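Local structure of peridinin-chlorophyll A protein (Amphidinium carterae, 2C9E) at residues A96-K108 with L145-A157. The protein binds peridinin and chlorophyll a and probably serves as a water-soluble antenna capturing blue-green light. Residues are numbered along the deposited sequence; the frame is centred on the assembly and turned at random.
Sequences ALARMIASADKQK and LTSAVRDASINGA. With PID (peridinin), chain F.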
loop_
_atom_site.group_PDB
_atom_site.type_symbol
_atom_site.label_atom_id
_atom_site.label_comp_id
_atom_site.label_asym_id
_atom_site.label_seq_id
_atom_site.Cartn_x
_atom_site.Cartn_y
_atom_site.Cartn_z
ATOM N N ALA A 96 -15.065 -9.202 3.371
ATOM C CA ALA A 96 -14.087 -8.817 4.382
ATOM C C ALA A 96 -13.862 -7.270 4.312
ATOM O O ALA A 96 -13.892 -6.582 5.327
ATOM C CB ALA A 96 -12.773 -9.553 4.152
ATOM N N LEU A 97 -13.660 -6.727 3.109
ATOM C CA LEU A 97 -13.475 -5.257 2.974
ATOM C C LEU A 97 -14.712 -4.506 3.462
ATOM O O LEU A 97 -14.607 -3.419 4.039
ATOM C CB LEU A 97 -13.237 -4.873 1.497
ATOM C CG LEU A 97 -11.845 -5.148 0.923
ATOM C CD1 LEU A 97 -11.804 -4.889 -0.559
ATOM C CD2 LEU A 97 -10.851 -4.261 1.671
ATOM N N ALA A 98 -15.902 -5.048 3.223
ATOM C CA ALA A 98 -17.080 -4.330 3.640
ATOM C C ALA A 98 -17.086 -4.226 5.143
ATOM O O ALA A 98 -17.411 -3.189 5.696
ATOM C CB ALA A 98 -18.391 -5.045 3.098
ATOM N N ARG A 99 -16.704 -5.311 5.804
ATOM C CA ARG A 99 -16.669 -5.325 7.255
ATOM C C ARG A 99 -15.537 -4.438 7.774
ATOM O O ARG A 99 -15.708 -3.709 8.757
ATOM C CB ARG A 99 -16.574 -6.789 7.763
ATOM C CG ARG A 99 -17.906 -7.538 7.481
ATOM C CD ARG A 99 -18.024 -8.943 8.066
ATOM N NE ARG A 99 -19.244 -9.638 7.576
ATOM C CZ ARG A 99 -20.511 -9.270 7.812
ATOM N NH1 ARG A 99 -20.825 -8.208 8.544
ATOM N NH2 ARG A 99 -21.485 -9.973 7.284
ATOM N N MET A 100 -14.392 -4.449 7.091
ATOM C CA MET A 100 -13.328 -3.609 7.561
ATOM C C MET A 100 -13.726 -2.142 7.384
ATOM O O MET A 100 -13.382 -1.293 8.227
ATOM C CB MET A 100 -12.036 -3.922 6.815
ATOM C CG MET A 100 -10.842 -3.043 7.206
ATOM S SD MET A 100 -9.511 -3.332 5.928
ATOM C CE MET A 100 -9.987 -2.082 4.611
ATOM N N ILE A 101 -14.431 -1.811 6.304
ATOM C CA ILE A 101 -14.811 -0.407 6.115
ATOM C C ILE A 101 -15.883 0.031 7.130
ATOM O O ILE A 101 -15.990 1.225 7.490
ATOM C CB ILE A 101 -15.296 -0.133 4.654
ATOM C CG1 ILE A 101 -14.123 -0.385 3.711
ATOM C CG2 ILE A 101 -15.836 1.305 4.509
ATOM C CD1 ILE A 101 -14.480 -0.367 2.313
ATOM N N ALA A 102 -16.666 -0.935 7.596
ATOM C CA ALA A 102 -17.695 -0.628 8.584
ATOM C C ALA A 102 -17.033 -0.166 9.902
ATOM O O ALA A 102 -17.625 0.541 10.695
ATOM C CB ALA A 102 -18.588 -1.867 8.820
ATOM N N SER A 103 -15.791 -0.561 10.136
ATOM C CA SER A 103 -15.134 -0.132 11.363
ATOM C C SER A 103 -14.389 1.198 11.207
ATOM O O SER A 103 -13.848 1.715 12.166
ATOM C CB SER A 103 -14.130 -1.190 11.830
ATOM O OG SER A 103 -12.994 -1.220 10.967
ATOM N N ALA A 104 -14.355 1.752 10.010
ATOM C CA ALA A 104 -13.599 2.980 9.802
ATOM C C ALA A 104 -14.339 4.258 10.180
ATOM O O ALA A 104 -15.598 4.300 10.210
ATOM C CB ALA A 104 -13.130 3.058 8.305
ATOM N N ASP A 105 -13.558 5.305 10.464
ATOM C CA ASP A 105 -14.145 6.600 10.754
ATOM C C ASP A 105 -14.850 6.939 9.446
ATOM O O ASP A 105 -14.193 7.011 8.404
ATOM C CB ASP A 105 -13.077 7.637 11.006
ATOM C CG ASP A 105 -13.663 9.009 11.159
ATOM O OD1 ASP A 105 -14.023 9.690 10.158
ATOM O OD2 ASP A 105 -13.796 9.395 12.328
ATOM N N LYS A 106 -16.161 7.173 9.492
ATOM C CA LYS A 106 -16.942 7.413 8.273
ATOM C C LYS A 106 -16.576 8.610 7.436
ATOM O O LYS A 106 -16.518 8.488 6.196
ATOM C CB LYS A 106 -18.449 7.491 8.579
ATOM C CG LYS A 106 -19.130 6.146 8.782
ATOM C CD LYS A 106 -20.356 6.229 9.714
ATOM C CE LYS A 106 -21.432 7.150 9.169
ATOM N NZ LYS A 106 -22.430 7.533 10.201
ATOM N N GLN A 107 -16.365 9.763 8.079
ATOM C CA GLN A 107 -16.044 10.976 7.323
ATOM C C GLN A 107 -14.680 10.869 6.664
ATOM O O GLN A 107 -14.506 11.288 5.537
ATOM C CB GLN A 107 -16.026 12.246 8.204
ATOM C CG GLN A 107 -17.057 12.346 9.316
ATOM C CD GLN A 107 -16.812 13.578 10.249
ATOM O OE1 GLN A 107 -17.626 13.870 11.133
ATOM N NE2 GLN A 107 -15.685 14.279 10.047
ATOM N N LYS A 108 -13.701 10.374 7.400
ATOM C CA LYS A 108 -12.351 10.230 6.840
ATOM C C LYS A 108 -12.353 9.230 5.681
ATOM O O LYS A 108 -11.695 9.444 4.648
ATOM C CB LYS A 108 -11.364 9.771 7.924
ATOM C CG LYS A 108 -11.088 10.861 8.930
ATOM C CD LYS A 108 -10.392 10.306 10.150
ATOM C CE LYS A 108 -10.075 11.451 11.111
ATOM N NZ LYS A 108 -9.432 12.537 10.313
ATOM N N LEU A 145 -24.446 -1.518 -1.285
ATOM C CA LEU A 145 -23.460 -2.037 -0.320
ATOM C C LEU A 145 -22.967 -0.892 0.620
ATOM O O LEU A 145 -22.811 -1.080 1.831
ATOM C CB LEU A 145 -22.231 -2.577 -1.071
ATOM C CG LEU A 145 -21.377 -3.703 -0.533
ATOM C CD1 LEU A 145 -20.055 -3.591 -1.181
ATOM C CD2 LEU A 145 -21.247 -3.684 0.946
ATOM N N THR A 146 -22.723 0.289 0.068
ATOM C CA THR A 146 -22.221 1.349 0.926
ATOM C C THR A 146 -23.244 1.665 2.009
ATOM O O THR A 146 -22.868 1.988 3.146
ATOM C CB THR A 146 -21.830 2.652 0.137
ATOM O OG1 THR A 146 -22.981 3.260 -0.449
ATOM C CG2 THR A 146 -20.800 2.344 -0.960
ATOM N N SER A 147 -24.537 1.563 1.679
ATOM C CA SER A 147 -25.573 1.847 2.680
ATOM C C SER A 147 -25.640 0.784 3.755
ATOM O O SER A 147 -25.911 1.103 4.916
ATOM C CB SER A 147 -26.954 1.923 2.044
ATOM O OG SER A 147 -26.989 2.905 1.036
ATOM N N ALA A 148 -25.430 -0.482 3.366
ATOM C CA ALA A 148 -25.472 -1.567 4.336
ATOM C C ALA A 148 -24.328 -1.334 5.277
ATOM O O ALA A 148 -24.503 -1.415 6.480
ATOM C CB ALA A 148 -25.332 -2.951 3.650
ATOM N N VAL A 149 -23.155 -1.026 4.716
ATOM C CA VAL A 149 -21.960 -0.744 5.516
ATOM C C VAL A 149 -22.104 0.482 6.444
ATOM O O VAL A 149 -21.715 0.441 7.612
ATOM C CB VAL A 149 -20.746 -0.549 4.602
ATOM C CG1 VAL A 149 -19.553 -0.146 5.417
ATOM C CG2 VAL A 149 -20.487 -1.850 3.839
ATOM N N ARG A 150 -22.639 1.571 5.908
ATOM C CA ARG A 150 -22.848 2.780 6.685
ATOM C C ARG A 150 -23.784 2.406 7.842
ATOM O O ARG A 150 -23.463 2.652 8.990
ATOM C CB ARG A 150 -23.520 3.851 5.824
ATOM C CG ARG A 150 -23.735 5.218 6.534
ATOM C CD ARG A 150 -24.815 6.041 5.813
ATOM N NE ARG A 150 -26.030 5.228 5.766
ATOM C CZ ARG A 150 -26.793 5.073 4.691
ATOM N NH1 ARG A 150 -26.470 5.715 3.570
ATOM N NH2 ARG A 150 -27.809 4.195 4.710
ATOM N N ASP A 151 -24.926 1.790 7.537
ATOM C CA ASP A 151 -25.855 1.413 8.593
ATOM C C ASP A 151 -25.156 0.597 9.689
ATOM O O ASP A 151 -25.404 0.799 10.874
ATOM C CB ASP A 151 -27.053 0.635 8.023
ATOM C CG ASP A 151 -27.996 1.529 7.204
ATOM O OD1 ASP A 151 -27.924 2.769 7.355
ATOM O OD2 ASP A 151 -28.816 1.005 6.418
ATOM N N ALA A 152 -24.258 -0.300 9.310
ATOM C CA ALA A 152 -23.605 -1.111 10.314
ATOM C C ALA A 152 -22.364 -0.481 10.959
ATOM O O ALA A 152 -21.817 -1.020 11.896
ATOM C CB ALA A 152 -23.257 -2.515 9.718
ATOM N N SER A 153 -21.951 0.686 10.514
ATOM C CA SER A 153 -20.719 1.290 11.043
ATOM C C SER A 153 -20.538 1.651 12.501
ATOM O O SER A 153 -21.387 2.345 13.065
ATOM C CB SER A 153 -20.394 2.560 10.287
ATOM O OG SER A 153 -19.218 3.128 10.833
ATOM N N ILE A 154 -19.404 1.233 13.078
ATOM C CA ILE A 154 -19.025 1.614 14.453
ATOM C C ILE A 154 -18.145 2.906 14.417
ATOM O O ILE A 154 -17.532 3.291 15.406
ATOM C CB ILE A 154 -18.258 0.516 15.172
ATOM C CG1 ILE A 154 -16.975 0.205 14.396
ATOM C CG2 ILE A 154 -19.185 -0.715 15.335
ATOM C CD1 ILE A 154 -16.034 -0.676 15.108
ATOM N N ASN A 155 -18.079 3.542 13.251
ATOM C CA ASN A 155 -17.385 4.808 13.058
ATOM C C ASN A 155 -15.985 5.029 13.716
ATOM O O ASN A 155 -15.733 6.091 14.334
ATOM C CB ASN A 155 -18.344 5.895 13.494
ATOM C CG ASN A 155 -17.906 7.269 13.066
ATOM O OD1 ASN A 155 -17.277 7.431 12.044
ATOM N ND2 ASN A 155 -18.290 8.278 13.824
ATOM N N GLY A 156 -15.101 4.039 13.556
ATOM C CA GLY A 156 -13.747 4.094 14.080
ATOM C C GLY A 156 -13.567 3.833 15.566
ATOM O O GLY A 156 -12.495 4.070 16.127
ATOM N N ALA A 157 -14.610 3.331 16.207
ATOM C CA ALA A 157 -14.566 3.084 17.636
ATOM C C ALA A 157 -13.551 2.041 18.082
ATOM O O ALA A 157 -13.279 1.906 19.267
ATOM C CB ALA A 157 -15.974 2.721 18.132
HETATM C C1 PID F . -19.607 5.895 2.094
HETATM C C2 PID F . -20.419 6.933 2.877
HETATM C C3 PID F . -19.842 7.095 4.286
HETATM C C4 PID F . -19.946 5.744 5.000
HETATM C C5 PID F . -19.050 4.664 4.381
HETATM C C6 PID F . -18.976 4.717 2.842
HETATM C C7 PID F . -18.675 3.497 2.225
HETATM C C8 PID F . -17.667 3.269 1.285
HETATM C C9 PID F . -17.372 2.029 0.709
HETATM C C10 PID F . -17.992 0.807 0.946
HETATM C C11 PID F . -16.361 1.769 -0.123
HETATM C C12 PID F . -16.322 0.461 -0.398
HETATM C C13 PID F . -15.383 -0.162 -1.223
HETATM C C14 PID F . -15.298 -1.522 -1.531
HETATM C C15 PID F . -14.279 -1.968 -2.376
HETATM C C16 PID F . -14.049 -3.290 -2.759
HETATM C C17 PID F . -12.990 -3.639 -3.597
HETATM C C18 PID F . -12.734 -4.963 -3.953
HETATM C C19 PID F . -11.676 -5.364 -4.767
HETATM C C20 PID F . -11.484 -6.725 -5.021
HETATM C C21 PID F . -10.448 -7.277 -5.777
HETATM C C22 PID F . -10.361 -8.662 -5.918
HETATM C C23 PID F . -9.396 -9.234 -6.587
HETATM C C24 PID F . -8.378 -9.784 -7.198
HETATM C C25 PID F . -7.067 -10.124 -6.471
HETATM C C26 PID F . -5.923 -9.392 -7.181
HETATM C C27 PID F . -5.902 -9.639 -8.694
HETATM C C28 PID F . -7.249 -9.322 -9.357
HETATM C C29 PID F . -8.410 -10.079 -8.699
HETATM C C30 PID F . -3.646 -9.106 -9.233
HETATM C C31 PID F . -2.600 -8.229 -9.923
HETATM C CM1 PID F . -20.055 5.730 0.640
HETATM C CM2 PID F . -19.601 3.319 4.867
HETATM C CM3 PID F . -17.657 4.851 4.985
HETATM C CM4 PID F . -16.296 -2.523 -0.940
HETATM C CM5 PID F . -9.379 -6.388 -6.425
HETATM C CM6 PID F . -7.090 -9.629 -5.022
HETATM C CM7 PID F . -6.837 -11.637 -6.458
HETATM C CM8 PID F . -9.740 -9.628 -9.312
HETATM O O1 PID F . -18.200 5.825 2.349
HETATM O O2 PID F . -20.591 8.064 5.027
HETATM O O3 PID F . -18.956 0.618 1.684
HETATM O O4 PID F . -17.338 -0.176 0.256
HETATM O O5 PID F . -8.221 -11.492 -8.859
HETATM O O6 PID F . -4.952 -8.723 -9.262
HETATM O O7 PID F . -3.312 -10.174 -8.722
HETATM O O HOH W 1 -17.390 3.171 8.609
HETATM O O HOH W 2 -13.883 8.013 14.962
HETATM O O HOH W 3 -17.217 9.609 11.027
#
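The side-chain amide of N155 reaches across to the start of helix 106-111, where its OD1 accepts from K106 N at 2.8 Å. The bond is nearly straight and runs almost along the amide C=O. N155 CG lies anti to its own backbone N (chi1 -167°), which carries the amide back toward K106 although CB points away. D105 caps the same helix through OD1, which takes K108 N on its anti lone pair. Its carboxylate lies alongside the N155 amide, the two planes 44° apart. Water 2 joins D105 OD2 to N155 O. The K106 side chain, bent at chi3, lays CD against S153 OG and CE by R150 CG.

Two backbone bonds tie residues 154-156 to A102 and S103, where helix 87-102 gives way to the loop. I154 N donates to A102 O at 3.1 Å, and G156 N donates weakly to S103 O. S153 OG accepts from N155 N at 2.7 Å in an ST turn. G156 has positive phi in a type I' turn. Water 1 bonds to I101 O, A104 O and S153 OG. The I154 side chain lies against S103 CA and CB.

Deeper in, the axes of segments 96-102 and 145-152 cross at -43°. V149 CG1 meets A102 CB at 3.9 Å, and A98 CB touches L145 CD2 and V149 CG2. V149 CG1 also touches peridinin CM2 at 3.5 Å. I101 CD1 lies 3.4 Å from C12 of the same pigment, so the helix pair forms part of its pocket. Helix 60-77 packs against A96, L97, M100 and S103, while helix 2-18 meets A98 and L145.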